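Local structure of GDSL-like protein (Collinsella aerofaciens ATCC 25986, 7BXD) at residues G74-I79 / F110-P115; E168-G173 / A177-A182. The protein is probably an acyl-hydrolase of the GDSL-like (SGNH) family, inferred to cleave acyl esters. All blocks are in the same frame, centred on the assembly; numbering follows the deposited sequence. Where two conformers were deposited one is given.

In the fold
Interaction 1 and interaction 2 come in series along the chain, the first closing before the second opens, and their centres lie 11 Å apart on the same side of the centre of the chain, which is built round a parallel sheet. Residues 74-79 follow strand 66-71, residues 110-115 leave helix 107-111, residues 168-173 follow strand 146-150 and residues 177-182 belong to helix 176-189. The two meet at segment 110-115 of interaction 1: the carbonyls of Phe110 and Val114 accept hydrogen bonds from the side chains of Asn170 and Tyr179. In this SGNH-type domain it is a worked case of a helix end and the loop after it held by side chains from two other parts of the chain.

Interaction 1: residues G74-I79 / F110-P115; sequences GSRIAI and FSRNVP
Ala78 and Val114 bring the two backbones closest, with their CA atoms 6.9 Å apart, while the CA atoms of Arg76 and Arg112 stand 8.2 Å apart. The two segments run in the same direction here, yet no hydrogen bond joins them, so side chains alone make the contact. In this SGNH-hydrolase fold, residues 74-79 form a loop after strand 66-71, and residues 110-115 carry the chain out of helix 107-111, where Arg112 is the first to leave helical angles. That helix holds Asn108 and Asp109 of the family's GxND sequence, whose asparagine lines the oxyanion hole in relatives; here Asn108 bonds the carbonyl of Ser75, and both carboxylate oxygens of Asp109 take backbone N-H groups, from Ile77 and Ala78.

The arginines meet as chain against guanidinium. Arg76 bends at its second torsion (chi2 73°), which swings the head group toward the aliphatic start of Arg112. Its NH2 rests 3.5 Å from Arg112 CB, an oblique approach, and the two side chains cross at about a right angle, with their guanidinium planes 72° apart. The charged groups do not touch: Arg76 NH2 and Arg112 NE remain 5.0 Å apart. Each has a partner elsewhere, Arg76 in a salt bridge with Asp82 and Arg112 in a bond to the carbonyl of Lys161, which probably eases the like-charge proximity.

Further along both segments, at Ala78 and Val114, the contact is apolar and small. Val114 sets CG1 anti to its nitrogen (chi1 163°), placing that methyl group against Ala78, while Ala130 of helix 127-141 also touches the alanine. The other valine branch lies nearer the arginine: Val114 CG2 is 4.2 Å from Arg76 CG, whereas Val114 CG1 packs 3.5 Å from Ala78 CB.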
loop_
_atom_site.group_PDB
_atom_site.type_symbol
_atom_site.label_atom_id
_atom_site.label_comp_id
_atom_site.label_asym_id
_atom_site.label_seq_id
_atom_site.Cartn_x
_atom_site.Cartn_y
_atom_site.Cartn_z
ATOM N N GLY A 74 -9.858 -1.390 5.112
ATOM C CA GLY A 74 -9.637 -2.050 6.388
ATOM C C GLY A 74 -8.585 -3.134 6.374
ATOM O O GLY A 74 -8.246 -3.651 7.446
ATOM N N SER A 75 -8.023 -3.486 5.215
ATOM C CA SER A 75 -7.166 -4.662 5.120
ATOM C C SER A 75 -5.764 -4.400 5.689
ATOM O O SER A 75 -5.102 -3.412 5.337
ATOM C CB SER A 75 -7.077 -5.079 3.644
ATOM O OG SER A 75 -6.275 -6.251 3.481
ATOM N N ARG A 76 -5.321 -5.317 6.549
ATOM C CA ARG A 76 -3.944 -5.376 7.038
ATOM C C ARG A 76 -3.161 -6.294 6.120
ATOM O O ARG A 76 -3.706 -7.260 5.585
ATOM C CB ARG A 76 -3.884 -5.989 8.457
ATOM C CG ARG A 76 -4.536 -5.173 9.585
ATOM C CD ARG A 76 -6.042 -5.212 9.486
ATOM N NE ARG A 76 -6.750 -4.741 10.683
ATOM C CZ ARG A 76 -7.148 -5.541 11.678
ATOM N NH1 ARG A 76 -6.829 -6.833 11.684
ATOM N NH2 ARG A 76 -7.879 -5.062 12.693
ATOM N N ILE A 77 -1.855 -6.041 5.983
ATOM C CA ILE A 77 -1.021 -7.023 5.293
ATOM C C ILE A 77 -1.092 -8.370 6.005
ATOM O O ILE A 77 -1.289 -9.420 5.368
ATOM C CB ILE A 77 0.417 -6.503 5.133
ATOM C CG1 ILE A 77 0.420 -5.358 4.094
ATOM C CG2 ILE A 77 1.377 -7.627 4.675
ATOM C CD1 ILE A 77 1.785 -4.738 3.823
ATOM N N ALA A 78 -0.959 -8.357 7.343
ATOM C CA ALA A 78 -0.871 -9.588 8.123
ATOM C C ALA A 78 -2.230 -10.117 8.561
ATOM O O ALA A 78 -3.203 -9.362 8.754
ATOM C CB ALA A 78 -0.043 -9.369 9.377
ATOM N N ILE A 79 -2.271 -11.444 8.771
ATOM C CA ILE A 79 -3.447 -12.083 9.349
ATOM C C ILE A 79 -3.592 -11.666 10.800
ATOM O O ILE A 79 -2.607 -11.613 11.543
ATOM C CB ILE A 79 -3.316 -13.621 9.299
ATOM C CG1 ILE A 79 -3.036 -14.101 7.881
ATOM C CG2 ILE A 79 -4.576 -14.261 9.877
ATOM C CD1 ILE A 79 -2.883 -15.627 7.786
ATOM N N PHE A 110 0.119 -1.140 11.350
ATOM C CA PHE A 110 0.573 -0.220 12.380
ATOM C C PHE A 110 -0.598 0.172 13.287
ATOM O O PHE A 110 -0.530 0.040 14.510
ATOM C CB PHE A 110 1.165 1.012 11.691
ATOM C CG PHE A 110 1.240 2.242 12.577
ATOM C CD1 PHE A 110 1.995 2.235 13.759
ATOM C CD2 PHE A 110 0.564 3.392 12.212
ATOM C CE1 PHE A 110 2.059 3.381 14.555
ATOM C CE2 PHE A 110 0.627 4.528 13.002
ATOM C CZ PHE A 110 1.373 4.519 14.180
ATOM N N SER A 111 -1.697 0.662 12.700
ATOM C CA SER A 111 -2.760 1.250 13.507
ATOM C C SER A 111 -3.551 0.209 14.290
ATOM O O SER A 111 -4.152 0.555 15.317
ATOM C CB SER A 111 -3.678 2.131 12.648
ATOM O OG SER A 111 -4.501 1.370 11.795
ATOM N N ARG A 112 -3.591 -1.042 13.829
ATOM C CA ARG A 112 -4.345 -2.096 14.500
ATOM C C ARG A 112 -3.442 -3.148 15.138
ATOM O O ARG A 112 -3.882 -4.266 15.392
ATOM C CB ARG A 112 -5.395 -2.701 13.555
ATOM C CG ARG A 112 -6.346 -1.672 12.960
ATOM C CD ARG A 112 -7.008 -0.853 14.048
ATOM N NE ARG A 112 -8.159 -0.121 13.539
ATOM C CZ ARG A 112 -8.609 1.009 14.066
ATOM N NH1 ARG A 112 -7.992 1.539 15.112
ATOM N NH2 ARG A 112 -9.664 1.616 13.538
ATOM N N ASN A 113 -2.192 -2.796 15.452
ATOM C CA ASN A 113 -1.396 -3.556 16.415
ATOM C C ASN A 113 -1.080 -4.974 15.940
ATOM O O ASN A 113 -1.195 -5.943 16.682
ATOM C CB ASN A 113 -2.074 -3.504 17.783
ATOM C CG ASN A 113 -2.230 -2.091 18.209
ATOM O OD1 ASN A 113 -1.234 -1.390 18.359
ATOM N ND2 ASN A 113 -3.465 -1.616 18.333
ATOM N N VAL A 114 -0.662 -5.090 14.691
ATOM C CA VAL A 114 -0.080 -6.355 14.222
ATOM C C VAL A 114 1.309 -6.509 14.837
ATOM O O VAL A 114 2.143 -5.589 14.715
ATOM C CB VAL A 114 -0.002 -6.343 12.688
ATOM C CG1 VAL A 114 0.945 -7.418 12.169
ATOM C CG2 VAL A 114 -1.399 -6.506 12.123
ATOM N N PRO A 115 1.603 -7.620 15.508
ATOM C CA PRO A 115 2.956 -7.812 16.046
ATOM C C PRO A 115 4.007 -7.728 14.944
ATOM O O PRO A 115 3.827 -8.259 13.846
ATOM C CB PRO A 115 2.896 -9.215 16.665
ATOM C CG PRO A 115 1.421 -9.468 16.938
ATOM C CD PRO A 115 0.740 -8.788 15.760
#

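Interaction 2: residues E168-G173 / A177-A182; sequences ELNHLG and AAYVRA
Asn170 and Tyr179 reach toward each other from opposite directions, bridging a type I turn and a helix in the SGNH-hydrolase domain. The turn runs from Asn170 to Gly173 and is also an Asx turn, because the asparagine's own side chain accepts from the backbone two residues on. With CG lying between backbone N and carbonyl carbon (chi1 72°), the amide can fold back over the turn: Leu172 N donates to Asn170 OD1 at 2.9 Å, coming from above the carbonyl plane, 58° out of it. Leu174 N gives the same oxygen a second bond.

The amide nitrogen faces outward from the turn. Asn170 ND2 bonds the carbonyl of Phe110 and makes a weak, bent bond of 3.1 Å to Tyr179 OH, the two planes nearly perpendicular. Tyr179 holds CG anti to its carbonyl carbon (chi1 -68°), which carries the ring from helix 176-189 toward Asn170; the hydroxyl's stronger bond is the one it donates to Val114 O, and Phe127 meets the ring edge-to-face. With an alanine here instead of Asn170, the Phe110 carbonyl would probably lose its side-chain donor and the turn the acceptor that gathers the N-H groups of Leu172 and Leu174. Leu172 crosses the tyrosine at about a right angle, its CD1 methyl 3.9 Å from Tyr179 OH.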
loop_
_atom_site.group_PDB
_atom_site.type_symbol
_atom_site.label_atom_id
_atom_site.label_comp_id
_atom_site.label_asym_id
_atom_site.label_seq_id
_atom_site.Cartn_x
_atom_site.Cartn_y
_atom_site.Cartn_z
ATOM N N GLU A 168 3.058 8.787 16.376
ATOM C CA GLU A 168 2.579 8.316 17.670
ATOM C C GLU A 168 2.864 6.825 17.835
ATOM O O GLU A 168 3.137 6.104 16.866
ATOM C CB GLU A 168 1.079 8.600 17.821
ATOM C CG GLU A 168 0.767 10.068 17.871
ATOM C CD GLU A 168 -0.697 10.313 18.087
ATOM O OE1 GLU A 168 -1.533 9.797 17.327
ATOM O OE2 GLU A 168 -0.994 11.030 19.066
ATOM N N LEU A 169 2.753 6.332 19.067
ATOM C CA LEU A 169 2.923 4.912 19.325
ATOM C C LEU A 169 1.588 4.205 19.213
ATOM O O LEU A 169 0.574 4.684 19.743
ATOM C CB LEU A 169 3.462 4.670 20.724
ATOM C CG LEU A 169 4.834 5.308 21.013
ATOM C CD1 LEU A 169 5.226 5.095 22.469
ATOM C CD2 LEU A 169 5.924 4.810 20.068
ATOM N N ASN A 170 1.591 3.054 18.556
ATOM C CA ASN A 170 0.436 2.170 18.615
ATOM C C ASN A 170 0.385 1.489 19.983
ATOM O O ASN A 170 1.178 1.787 20.883
ATOM C CB ASN A 170 0.407 1.220 17.408
ATOM C CG ASN A 170 1.475 0.125 17.447
ATOM O OD1 ASN A 170 2.214 -0.047 18.430
ATOM N ND2 ASN A 170 1.570 -0.622 16.348
ATOM N N HIS A 171 -0.570 0.573 20.159
ATOM C CA HIS A 171 -0.711 -0.072 21.468
ATOM C C HIS A 171 0.416 -1.070 21.753
ATOM O O HIS A 171 0.543 -1.550 22.887
ATOM C CB HIS A 171 -2.108 -0.709 21.599
ATOM C CG HIS A 171 -3.229 0.296 21.542
ATOM N ND1 HIS A 171 -4.526 -0.019 21.179
ATOM C CD2 HIS A 171 -3.220 1.632 21.764
ATOM C CE1 HIS A 171 -5.266 1.078 21.203
ATOM N NE2 HIS A 171 -4.501 2.087 21.579
ATOM N N LEU A 172 1.236 -1.388 20.757
ATOM C CA LEU A 172 2.424 -2.209 20.967
ATOM C C LEU A 172 3.667 -1.377 21.256
ATOM O O LEU A 172 4.766 -1.939 21.390
ATOM C CB LEU A 172 2.688 -3.093 19.734
ATOM C CG LEU A 172 1.512 -3.984 19.328
ATOM C CD1 LEU A 172 1.883 -4.807 18.125
ATOM C CD2 LEU A 172 1.087 -4.894 20.467
ATOM N N GLY A 173 3.548 -0.059 21.312
ATOM C CA GLY A 173 4.715 0.763 21.584
ATOM C C GLY A 173 5.588 1.019 20.370
ATOM O O GLY A 173 6.755 1.405 20.529
ATOM N N ALA A 177 7.188 4.012 11.504
ATOM C CA ALA A 177 8.519 3.814 10.940
ATOM C C ALA A 177 9.049 2.414 11.178
ATOM O O ALA A 177 9.802 1.904 10.338
ATOM C CB ALA A 177 9.497 4.847 11.499
ATOM N N ALA A 178 8.692 1.763 12.306
ATOM C CA ALA A 178 9.163 0.398 12.543
ATOM C C ALA A 178 8.601 -0.546 11.483
ATOM O O ALA A 178 9.278 -1.499 11.058
ATOM C CB ALA A 178 8.754 -0.065 13.947
ATOM N N TYR A 179 7.320 -0.360 11.116
ATOM C CA TYR A 179 6.702 -1.183 10.084
ATOM C C TYR A 179 7.332 -0.889 8.719
ATOM O O TYR A 179 7.588 -1.816 7.931
ATOM C CB TYR A 179 5.176 -0.970 10.063
ATOM C CG TYR A 179 4.495 -1.499 11.306
ATOM C CD1 TYR A 179 4.520 -0.762 12.506
ATOM C CD2 TYR A 179 3.879 -2.742 11.298
ATOM C CE1 TYR A 179 3.933 -1.271 13.657
ATOM C CE2 TYR A 179 3.289 -3.272 12.462
ATOM C CZ TYR A 179 3.329 -2.524 13.641
ATOM O OH TYR A 179 2.749 -2.982 14.799
ATOM N N VAL A 180 7.573 0.386 8.411
ATOM C CA VAL A 180 8.231 0.728 7.152
ATOM C C VAL A 180 9.602 0.065 7.067
ATOM O O VAL A 180 9.964 -0.520 6.041
ATOM C CB VAL A 180 8.306 2.259 6.968
ATOM C CG1 VAL A 180 9.078 2.601 5.727
ATOM C CG2 VAL A 180 6.868 2.865 6.890
ATOM N N ARG A 181 10.390 0.146 8.143
ATOM C CA ARG A 181 11.721 -0.464 8.136
ATOM C C ARG A 181 11.613 -1.951 7.915
ATOM O O ARG A 181 12.413 -2.539 7.174
ATOM C CB ARG A 181 12.419 -0.160 9.462
ATOM C CG ARG A 181 13.051 1.211 9.520
ATOM C CD ARG A 181 14.067 1.328 10.691
ATOM N NE ARG A 181 13.514 0.905 11.981
ATOM C CZ ARG A 181 12.810 1.676 12.805
ATOM N NH1 ARG A 181 12.571 2.944 12.501
ATOM N NH2 ARG A 181 12.347 1.168 13.943
ATOM N N ALA A 182 10.650 -2.599 8.574
ATOM C CA ALA A 182 10.492 -4.050 8.391
ATOM C C ALA A 182 10.206 -4.368 6.919
ATOM O O ALA A 182 10.780 -5.304 6.339
ATOM C CB ALA A 182 9.360 -4.556 9.278
#